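Local structure of SM80.1 Vicilin (Solanum melongena, 5VF5) at residues Arg151-Ser155 with Asp156-Ser160; Asn374-Gly377 with Arg378-Glu381; Val380-Ile383 with Phe384-Asp388. The protein probably serves as a seed storage protein of the 7S globulin (vicilin) family, built on two cupin barrels and holding a bound copper ion. All blocks are in the same frame, centred on the assembly; numbering follows the deposited sequence.

Contact 1: residues Arg151-Ser155 with Asp156-Ser160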
ATOM      1  N   ARG A 151      15.013 -11.616  25.589  1.00 12.54           N
ATOM      2  CA  ARG A 151      16.239 -11.194  26.279  1.00 14.23           C
ATOM      3  C   ARG A 151      16.047  -9.997  27.205  1.00 14.69           C
ATOM      4  O   ARG A 151      16.931  -9.683  28.034  1.00 17.76           O
ATOM      5  CB  ARG A 151      17.317 -10.914  25.258  1.00 17.73           C
ATOM      6  CG  ARG A 151      17.761 -12.185  24.562  1.00 21.36           C
ATOM      7  CD  ARG A 151      18.588 -11.853  23.341  0.50 21.37           C
ATOM      8  NE  ARG A 151      19.768 -11.030  23.610  0.50 23.89           N
ATOM      9  CZ  ARG A 151      20.997 -11.518  23.621  0.50 26.46           C
ATOM     10  NH1 ARG A 151      21.164 -12.810  23.406  0.50 21.84           N
ATOM     11  NH2 ARG A 151      22.043 -10.723  23.871  0.50 30.26           N
ATOM     12  N   ALA A 152      14.886  -9.361  27.124  1.00 14.01           N
ATOM     13  CA  ALA A 152      14.543  -8.290  28.055  1.00 14.77           C
ATOM     14  C   ALA A 152      14.135  -8.773  29.439  1.00 14.80           C
ATOM     15  O   ALA A 152      14.003  -7.986  30.375  1.00 16.94           O
ATOM     16  CB  ALA A 152      13.418  -7.449  27.446  1.00 15.49           C
ATOM     17  N   PHE A 153      13.876 -10.071  29.562  1.00 12.66           N
ATOM     18  CA  PHE A 153      13.524 -10.652  30.854  1.00 14.34           C
ATOM     19  C   PHE A 153      14.720 -11.182  31.601  1.00 15.09           C
ATOM     20  O   PHE A 153      15.648 -11.767  31.015  1.00 17.39           O
ATOM     21  CB  PHE A 153      12.461 -11.750  30.687  1.00 14.04           C
ATOM     22  CG  PHE A 153      11.169 -11.224  30.074  1.00 14.23           C
ATOM     23  CD1 PHE A 153      10.370 -10.367  30.779  1.00 13.86           C
ATOM     24  CD2 PHE A 153      10.770 -11.602  28.808  1.00 16.68           C
ATOM     25  CE1 PHE A 153       9.190  -9.866  30.253  1.00 13.16           C
ATOM     26  CE2 PHE A 153       9.611 -11.102  28.270  1.00 16.14           C
ATOM     27  CZ  PHE A 153       8.810 -10.253  28.992  1.00 13.42           C
ATOM     28  N   SER A 154      14.651 -11.027  32.913  1.00 13.76           N
ATOM     29  CA  SER A 154      15.714 -11.548  33.800  1.00 14.89           C
ATOM     30  C   SER A 154      15.821 -13.056  33.703  1.00 15.69           C
ATOM     31  O   SER A 154      14.816 -13.770  33.453  1.00 16.70           O
ATOM     32  CB  SER A 154      15.441 -11.163  35.248  1.00 17.78           C
ATOM     33  OG  SER A 154      15.598  -9.759  35.413  1.00 20.86           O
ATOM     34  N   SER A 155      17.022 -13.562  33.918  1.00 16.66           N
ATOM     35  CA  SER A 155      17.240 -14.994  33.819  1.00 18.33           C
ATOM     36  C   SER A 155      16.397 -15.796  34.805  1.00 16.52           C
ATOM     37  O   SER A 155      15.927 -16.873  34.444  1.00 18.67           O
ATOM     38  CB  SER A 155      18.714 -15.349  33.913  1.00 27.24           C
ATOM     39  OG  SER A 155      19.258 -14.888  35.106  1.00 35.80           O
ATOM     40  N   ASP A 156      16.164 -15.284  36.014  1.00 17.94           N
ATOM     41  CA  ASP A 156      15.320 -16.031  36.943  1.00 18.90           C
ATOM     42  C   ASP A 156      13.862 -16.121  36.490  1.00 17.31           C
ATOM     43  O   ASP A 156      13.216 -17.148  36.685  1.00 17.95           O
ATOM     44  CB  ASP A 156      15.432 -15.528  38.370  1.00 21.15           C
ATOM     45  CG  ASP A 156      14.943 -14.127  38.557  1.00 20.95           C
ATOM     46  OD1 ASP A 156      14.968 -13.330  37.603  1.00 25.18           O
ATOM     47  OD2 ASP A 156      14.589 -13.820  39.725  1.00 24.88           O
ATOM     48  N   ILE A 157      13.370 -15.043  35.893  1.00 15.80           N
ATOM     49  CA  ILE A 157      12.031 -15.019  35.355  1.00 16.22           C
ATOM     50  C   ILE A 157      11.926 -16.001  34.165  1.00 16.62           C
ATOM     51  O   ILE A 157      10.970 -16.755  34.091  1.00 17.81           O
ATOM     52  CB  ILE A 157      11.637 -13.573  34.977  1.00 18.49           C
ATOM     53  CG1 ILE A 157      11.335 -12.809  36.285  1.00 18.86           C
ATOM     54  CG2 ILE A 157      10.454 -13.594  34.018  1.00 20.09           C
ATOM     55  CD1 ILE A 157      11.144 -11.319  36.083  1.00 22.31           C
ATOM     56  N   LEU A 158      12.893 -16.011  33.262  1.00 15.73           N
ATOM     57  CA  LEU A 158      12.870 -16.972  32.152  1.00 16.90           C
ATOM     58  C   LEU A 158      12.943 -18.399  32.663  1.00 16.11           C
ATOM     59  O   LEU A 158      12.234 -19.289  32.157  1.00 15.03           O
ATOM     60  CB  LEU A 158      14.032 -16.743  31.155  1.00 17.87           C
ATOM     61  CG  LEU A 158      13.943 -15.437  30.340  1.00 19.75           C
ATOM     62  CD1 LEU A 158      15.239 -15.199  29.565  1.00 26.99           C
ATOM     63  CD2 LEU A 158      12.762 -15.449  29.392  1.00 22.07           C
ATOM     64  N   GLU A 159      13.791 -18.657  33.646  1.00 15.71           N
ATOM     65  CA  GLU A 159      13.861 -20.007  34.259  1.00 16.29           C
ATOM     66  C   GLU A 159      12.529 -20.486  34.829  1.00 15.95           C
ATOM     67  O   GLU A 159      12.075 -21.599  34.548  1.00 16.97           O
ATOM     68  CB  GLU A 159      14.965 -19.988  35.345  1.00 19.19           C
ATOM     69  CG  GLU A 159      15.084 -21.230  36.191  1.00 20.71           C
ATOM     70  CD  GLU A 159      16.265 -21.108  37.107  1.00 28.19           C
ATOM     71  OE1 GLU A 159      16.059 -20.600  38.219  1.00 34.30           O
ATOM     72  OE2 GLU A 159      17.405 -21.441  36.704  1.00 31.38           O
ATOM     73  N   SER A 160      11.885 -19.624  35.597  1.00 15.16           N
ATOM     74  CA  SER A 160      10.585 -19.927  36.189  1.00 16.78           C
ATOM     75  C   SER A 160       9.506 -20.034  35.144  1.00 15.30           C
ATOM     76  O   SER A 160       8.670 -20.941  35.186  1.00 16.55           O
ATOM     77  CB  SER A 160      10.221 -18.883  37.243  1.00 17.99           C
ATOM     78  OG  SER A 160      11.035 -19.025  38.399  1.00 21.58           O
TER
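F153 meets the first turn of helix 155-162 through its root rather than its ring. Its CB lies 3.9 Å from CD2 of L158 and a little farther from CG2 of I157, while the ring, its CG anti to the carbonyl carbon (chi1 -60°), carries on away from the helix. The backbone carbonyl of F153 adds to this: CD1 of L158 comes within 3.7 Å of the oxygen, so the leucine fork spans both the CB and the carbonyl of the same residue.

S154 stands at the N-cap position, yet its hydroxyl makes no capping bond. Its CB instead touches OD1 of D156 at 3.2 Å. That carboxylate oxygen is turned back by a chi1 of 64°, which sets it near the start of the helix, where it takes a weak bond from I157 N at 2.9 Å, bent to 121°. A small, polar serine suits a place where the chain turns from loop into helix, and a negative carboxylate here would probably be stabilised by the partial positive charge at the helix start. The carbonyl of S154 accepts L158 N at 3.0 Å, a nearly straight bond.

S155 begins the helix proper, and its carbonyl takes E159 N at 2.9 Å. The carboxylate of E159 leaves for a salt bridge with R166, and L158 packs on I169, both neighbours belonging to helix 166-172. This is the N-terminal turn of the first helix in the helical part that leads from strand 120-128 out of the first cupin barrel and back to strand 181-183, probably as in other 7S globulins.

Contact 2: residues Asn374-Gly377 with Arg378-Glu381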
ATOM      1  N   ASN A 374     -19.340  31.511 -18.680  1.00 16.97           N
ATOM      2  CA  ASN A 374     -19.640  32.749 -19.407  1.00 15.95           C
ATOM      3  C   ASN A 374     -19.505  32.513 -20.911  1.00 18.20           C
ATOM      4  O   ASN A 374     -18.864  33.286 -21.616  1.00 21.58           O
ATOM      5  CB  ASN A 374     -18.732  33.901 -18.956  1.00 19.05           C
ATOM      6  CG  ASN A 374     -19.173  35.236 -19.515  1.00 22.91           C
ATOM      7  OD1 ASN A 374     -20.336  35.435 -19.856  1.00 24.83           O
ATOM      8  ND2 ASN A 374     -18.218  36.161 -19.636  1.00 30.40           N
ATOM      9  N   MET A 375     -20.135  31.426 -21.373  1.00 19.13           N
ATOM     10  CA  MET A 375     -20.219  31.152 -22.790  1.00 21.31           C
ATOM     11  C   MET A 375     -21.464  30.350 -23.061  1.00 17.58           C
ATOM     12  O   MET A 375     -22.023  29.759 -22.148  1.00 19.98           O
ATOM     13  CB  MET A 375     -18.964  30.481 -23.359  0.50 28.87           C
ATOM     14  CG  MET A 375     -18.287  29.482 -22.488  0.50 27.48           C
ATOM     15  SD  MET A 375     -16.775  28.923 -23.300  0.50 24.32           S
ATOM     16  CE  MET A 375     -17.446  27.822 -24.543  0.50 25.06           C
ATOM     17  N   PRO A 376     -21.928  30.351 -24.322  1.00 18.30           N
ATOM     18  CA  PRO A 376     -23.204  29.711 -24.581  1.00 18.16           C
ATOM     19  C   PRO A 376     -23.212  28.247 -24.128  1.00 17.26           C
ATOM     20  O   PRO A 376     -22.289  27.505 -24.405  1.00 16.53           O
ATOM     21  CB  PRO A 376     -23.357  29.868 -26.102  1.00 20.78           C
ATOM     22  CG  PRO A 376     -22.563  31.110 -26.425  1.00 22.25           C
ATOM     23  CD  PRO A 376     -21.391  31.045 -25.508  1.00 20.17           C
ATOM     24  N   GLY A 377     -24.267  27.843 -23.437  1.00 16.91           N
ATOM     25  CA  GLY A 377     -24.371  26.512 -22.874  1.00 16.21           C
ATOM     26  C   GLY A 377     -24.175  25.406 -23.875  1.00 17.31           C
ATOM     27  O   GLY A 377     -23.493  24.410 -23.561  1.00 16.69           O
ATOM     28  N   ARG A 378     -24.745  25.566 -25.084  1.00 18.22           N
ATOM     29  CA  ARG A 378     -24.584  24.543 -26.108  1.00 18.63           C
ATOM     30  C   ARG A 378     -23.133  24.408 -26.545  1.00 18.16           C
ATOM     31  O   ARG A 378     -22.700  23.301 -26.912  1.00 21.91           O
ATOM     32  CB  ARG A 378     -25.503  24.786 -27.327  1.00 20.66           C
ATOM     33  CG  ARG A 378     -26.979  24.554 -27.005  1.00 22.93           C
ATOM     34  CD  ARG A 378     -27.812  24.595 -28.279  1.00 27.90           C
ATOM     35  NE  ARG A 378     -29.235  24.525 -28.023  1.00 34.02           N
ATOM     36  CZ  ARG A 378     -29.900  23.421 -27.686  1.00 40.75           C
ATOM     37  NH1 ARG A 378     -29.291  22.252 -27.525  1.00 42.29           N
ATOM     38  NH2 ARG A 378     -31.207  23.492 -27.506  1.00 47.19           N
ATOM     39  N   GLU A 379     -22.375  25.505 -26.487  1.00 17.94           N
ATOM     40  CA  GLU A 379     -20.978  25.459 -26.855  1.00 20.39           C
ATOM     41  C   GLU A 379     -20.136  24.766 -25.782  1.00 19.10           C
ATOM     42  O   GLU A 379     -19.264  23.957 -26.101  1.00 19.36           O
ATOM     43  CB  GLU A 379     -20.451  26.869 -27.104  1.00 22.22           C
ATOM     44  CG  GLU A 379     -19.032  26.853 -27.644  1.00 28.26           C
ATOM     45  CD  GLU A 379     -18.520  28.190 -28.090  1.00 29.73           C
ATOM     46  OE1 GLU A 379     -19.225  29.232 -27.898  1.00 31.19           O
ATOM     47  OE2 GLU A 379     -17.386  28.158 -28.643  1.00 34.72           O
ATOM     48  N   VAL A 380     -20.440  25.035 -24.516  1.00 17.16           N
ATOM     49  CA  VAL A 380     -19.790  24.325 -23.440  1.00 15.62           C
ATOM     50  C   VAL A 380     -20.048  22.839 -23.579  1.00 16.13           C
ATOM     51  O   VAL A 380     -19.130  22.020 -23.469  1.00 17.81           O
ATOM     52  CB  VAL A 380     -20.265  24.824 -22.064  1.00 15.70           C
ATOM     53  CG1 VAL A 380     -19.564  24.037 -20.958  1.00 15.01           C
ATOM     54  CG2 VAL A 380     -19.905  26.272 -21.866  1.00 17.59           C
ATOM     55  N   GLU A 381     -21.316  22.483 -23.834  1.00 17.42           N
ATOM     56  CA  GLU A 381     -21.680  21.074 -23.975  1.00 19.97           C
ATOM     57  C   GLU A 381     -20.982  20.419 -25.149  1.00 19.78           C
ATOM     58  O   GLU A 381     -20.502  19.290 -25.044  1.00 21.84           O
ATOM     59  CB  GLU A 381     -23.202  20.887 -24.004  1.00 21.99           C
ATOM     60  CG  GLU A 381     -23.788  21.188 -22.634  1.00 26.70           C
ATOM     61  CD  GLU A 381     -25.186  20.640 -22.363  1.00 29.54           C
ATOM     62  OE1 GLU A 381     -25.969  20.544 -23.338  1.00 26.23           O
ATOM     63  OE2 GLU A 381     -25.507  20.354 -21.136  1.00 27.22           O
TER
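P376 O does double service at the start of helix 377-385. It accepts V380 N at 3.1 Å in a nearly straight bond, N-H...O angle 162°, and also takes a weak bond from E379 N at 2.9 Å, where the angle falls to 127°. The next carbonyl follows the plain helical pattern, G377 O receiving E381 N at 2.9 Å. Proline suits the N-cap position it holds here: it has no N-H to satisfy, and its ring restricts phi to a value compatible with entry into a helix. The G377 amide, which has no i-4 carbonyl within the helix, is bonded to OE1 of E370 in the preceding helix 366-373. The whole is a short loop joining helix 366-373 to helix 377-385, in the helical part that the chain runs through before strand 392-394 rejoins the second cupin barrel; N374, with positive phi, is where the chain leaves helical geometry after helix 366-373.

Side chains meet alongside these bonds. In the conformer given here, M375 has its CG between the backbone N and the carbonyl carbon (chi1 37°), which lays that atom 3.6 Å from CG2 of V380; a bend at chi3 then swings CE across the stem of E379, the two side chains at about a right angle and CE 3.6 Å from CG. A long, flexible thioether can serve both neighbours in this way. E379 runs out extended beside P376, pointing the same way, with OE1 3.7 Å from the ring carbon CD. V380, branched and buried, faces K369 and F373 of the preceding helix. E381 sends its carboxylate back to that helix, OE1 to R366 and OE2 to K369, in two salt bridges.

Contact 3: residues Val380-Ile383 with Phe384-Asp388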
ATOM      1  N   VAL A 380     -20.440  25.035 -24.516  1.00 17.16           N
ATOM      2  CA  VAL A 380     -19.790  24.325 -23.440  1.00 15.62           C
ATOM      3  C   VAL A 380     -20.048  22.839 -23.579  1.00 16.13           C
ATOM      4  O   VAL A 380     -19.130  22.020 -23.469  1.00 17.81           O
ATOM      5  CB  VAL A 380     -20.265  24.824 -22.064  1.00 15.70           C
ATOM      6  CG1 VAL A 380     -19.564  24.037 -20.958  1.00 15.01           C
ATOM      7  CG2 VAL A 380     -19.905  26.272 -21.866  1.00 17.59           C
ATOM      8  N   GLU A 381     -21.316  22.483 -23.834  1.00 17.42           N
ATOM      9  CA  GLU A 381     -21.680  21.074 -23.975  1.00 19.97           C
ATOM     10  C   GLU A 381     -20.982  20.419 -25.149  1.00 19.78           C
ATOM     11  O   GLU A 381     -20.502  19.290 -25.044  1.00 21.84           O
ATOM     12  CB  GLU A 381     -23.202  20.887 -24.004  1.00 21.99           C
ATOM     13  CG  GLU A 381     -23.788  21.188 -22.634  1.00 26.70           C
ATOM     14  CD  GLU A 381     -25.186  20.640 -22.363  1.00 29.54           C
ATOM     15  OE1 GLU A 381     -25.969  20.544 -23.338  1.00 26.23           O
ATOM     16  OE2 GLU A 381     -25.507  20.354 -21.136  1.00 27.22           O
ATOM     17  N   GLU A 382     -20.891  21.123 -26.260  1.00 19.78           N
ATOM     18  CA  GLU A 382     -20.166  20.589 -27.410  1.00 21.09           C
ATOM     19  C   GLU A 382     -18.718  20.249 -27.015  1.00 20.60           C
ATOM     20  O   GLU A 382     -18.233  19.139 -27.318  1.00 23.08           O
ATOM     21  CB  GLU A 382     -20.210  21.566 -28.586  1.00 25.33           C
ATOM     22  CG  GLU A 382     -19.461  21.079 -29.824  1.00 34.91           C
ATOM     23  CD  GLU A 382     -19.524  22.039 -31.010  1.00 46.44           C
ATOM     24  OE1 GLU A 382     -20.551  22.722 -31.194  1.00 56.38           O
ATOM     25  OE2 GLU A 382     -18.539  22.091 -31.782  1.00 59.24           O
ATOM     26  N   ILE A 383     -18.048  21.152 -26.300  1.00 18.97           N
ATOM     27  CA  ILE A 383     -16.664  20.935 -25.942  1.00 20.95           C
ATOM     28  C   ILE A 383     -16.542  19.756 -24.995  1.00 20.71           C
ATOM     29  O   ILE A 383     -15.708  18.887 -25.178  1.00 20.29           O
ATOM     30  CB  ILE A 383     -16.034  22.215 -25.354  1.00 20.72           C
ATOM     31  CG1 ILE A 383     -15.901  23.271 -26.452  1.00 21.41           C
ATOM     32  CG2 ILE A 383     -14.695  21.916 -24.688  1.00 21.17           C
ATOM     33  CD1 ILE A 383     -15.639  24.658 -25.915  1.00 25.68           C
ATOM     34  N   PHE A 384     -17.445  19.685 -24.022  1.00 19.65           N
ATOM     35  CA  PHE A 384     -17.419  18.600 -23.036  0.60 18.83           C
ATOM     36  C   PHE A 384     -17.802  17.188 -23.553  1.00 22.96           C
ATOM     37  O   PHE A 384     -17.518  16.146 -22.941  1.00 27.31           O
ATOM     38  CB  PHE A 384     -18.298  18.979 -21.846  0.60 20.18           C
ATOM     39  CG  PHE A 384     -17.698  20.017 -20.950  0.60 19.39           C
ATOM     40  CD1 PHE A 384     -16.519  20.674 -21.277  0.60 24.38           C
ATOM     41  CD2 PHE A 384     -18.339  20.371 -19.780  0.60 23.60           C
ATOM     42  CE1 PHE A 384     -15.979  21.627 -20.442  0.60 24.04           C
ATOM     43  CE2 PHE A 384     -17.798  21.329 -18.945  0.60 21.18           C
ATOM     44  CZ  PHE A 384     -16.611  21.956 -19.271  0.60 21.40           C
ATOM     45  N   GLN A 385     -18.433  17.161 -24.720  1.00 23.07           N
ATOM     46  CA  GLN A 385     -18.810  15.915 -25.382  1.00 26.21           C
ATOM     47  C   GLN A 385     -17.813  15.459 -26.446  1.00 23.22           C
ATOM     48  O   GLN A 385     -17.944  14.378 -26.999  1.00 24.21           O
ATOM     49  CB  GLN A 385     -20.221  16.039 -25.965  1.00 31.79           C
ATOM     50  CG  GLN A 385     -21.290  15.742 -24.915  1.00 46.62           C
ATOM     51  CD  GLN A 385     -22.507  16.619 -25.046  1.00 58.78           C
ATOM     52  OE1 GLN A 385     -22.901  16.991 -26.155  1.00 57.94           O
ATOM     53  NE2 GLN A 385     -23.114  16.961 -23.905  1.00 60.01           N
ATOM     54  N   LYS A 386     -16.774  16.245 -26.698  1.00 20.40           N
ATOM     55  CA  LYS A 386     -15.777  15.856 -27.691  1.00 18.71           C
ATOM     56  C   LYS A 386     -15.050  14.578 -27.320  1.00 18.01           C
ATOM     57  O   LYS A 386     -14.659  13.812 -28.225  1.00 21.38           O
ATOM     58  CB  LYS A 386     -14.785  16.983 -28.011  1.00 19.20           C
ATOM     59  CG  LYS A 386     -15.412  18.059 -28.869  1.00 23.32           C
ATOM     60  CD  LYS A 386     -14.438  19.163 -29.233  1.00 29.74           C
ATOM     61  CE  LYS A 386     -15.071  20.178 -30.170  1.00 38.32           C
ATOM     62  NZ  LYS A 386     -15.033  19.728 -31.589  1.00 48.76           N
ATOM     63  N   GLN A 387     -14.824  14.370 -26.018  1.00 17.75           N
ATOM     64  CA  GLN A 387     -14.174  13.161 -25.540  1.00 17.37           C
ATOM     65  C   GLN A 387     -15.228  12.070 -25.400  1.00 18.47           C
ATOM     66  O   GLN A 387     -16.002  12.022 -24.443  1.00 20.09           O
ATOM     67  CB  GLN A 387     -13.466  13.413 -24.214  1.00 15.74           C
ATOM     68  CG  GLN A 387     -12.769  12.184 -23.640  1.00 17.23           C
ATOM     69  CD  GLN A 387     -11.771  11.582 -24.597  1.00 16.68           C
ATOM     70  OE1 GLN A 387     -12.108  10.695 -25.353  1.00 18.69           O
ATOM     71  NE2 GLN A 387     -10.538  12.090 -24.589  1.00 15.74           N
ATOM     72  N   ASP A 388     -15.228  11.171 -26.374  1.00 18.63           N
ATOM     73  CA  ASP A 388     -16.158  10.053 -26.501  0.50 18.16           C
ATOM     74  C   ASP A 388     -15.850   8.910 -25.542  1.00 18.24           C
ATOM     75  O   ASP A 388     -16.678   8.040 -25.328  1.00 19.75           O
ATOM     76  CB  ASP A 388     -16.120   9.525 -27.968  0.50 22.56           C
ATOM     77  CG  ASP A 388     -14.692   9.252 -28.458  0.50 27.57           C
ATOM     78  OD1 ASP A 388     -13.867  10.209 -28.536  0.50 30.84           O
ATOM     79  OD2 ASP A 388     -14.385   8.088 -28.758  0.50 35.08           O
TER
HETATM   80  O   HOH W   1     -17.887  18.659 -31.637  1.00 47.61           O
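One face of the F384 ring, in the conformer given here, is covered by V380 CG1, which stands 3.8 Å above the plane and is offset toward the rim, closest to CE2. This is a CH-pi contact, with the methyl 4.0 Å from the ring centroid and 17° off its normal. The two side chains lie side by side and point the same way, as residues four apart on a helix can; CG1 of V380 is anti to the backbone N (chi1 179°), which carries that methyl to the ring. At the edge, near the ring plane, comes C of I383, and CG2 of the same isoleucine reaches CD1 at 4.1 Å. W361 also meets the ring, the two planes about 60° apart, so a flat phenylalanine suits a place between helix and neighbouring loop.

The other flat group is the amide of Q385, which folds back over the carbonyl of E381: CD is 3.3 Å from that O, and NE2 lies near CB of E381. On the exposed side the opposite charges of E382 and K386 probably attract, OE2 to NZ 4.2 Å, beyond a salt bridge. A water joins them, accepting from NZ at 3.0 Å and giving only a weak bond to OE2.

In the backbone, F384 N bonds to V380 O. Q385 N is shared between E381 O and E382 O, and K386 N then turns to I383 O. Such a change from i-to-i+4 toward i-to-i+3 bonding is characteristic of the last turn of an alpha helix, here that of helix 377-385, before the chain returns to the second cupin barrel at strand 392-394.

Contact 1 lies alone, its centre about 79 Å from that of contact 2 and on the opposite side of the chain's centre, whereas contacts 2 and 3 follow one another on helix 377-385 and share V380 and E381. All three lie about 36 to 42 Å from the centre of the chain; contacts 1 and 3 are at the surface and contact 2 is partly buried. Contacts 1 and 2 both open a helix, one behind a serine and the other behind a proline, and each sends a glutamate to a neighbouring helix. Contact 3 closes its helix instead, with an aromatic face and a water-joined pair of charges. M375, just before the helix, packs on I383 of contact 3.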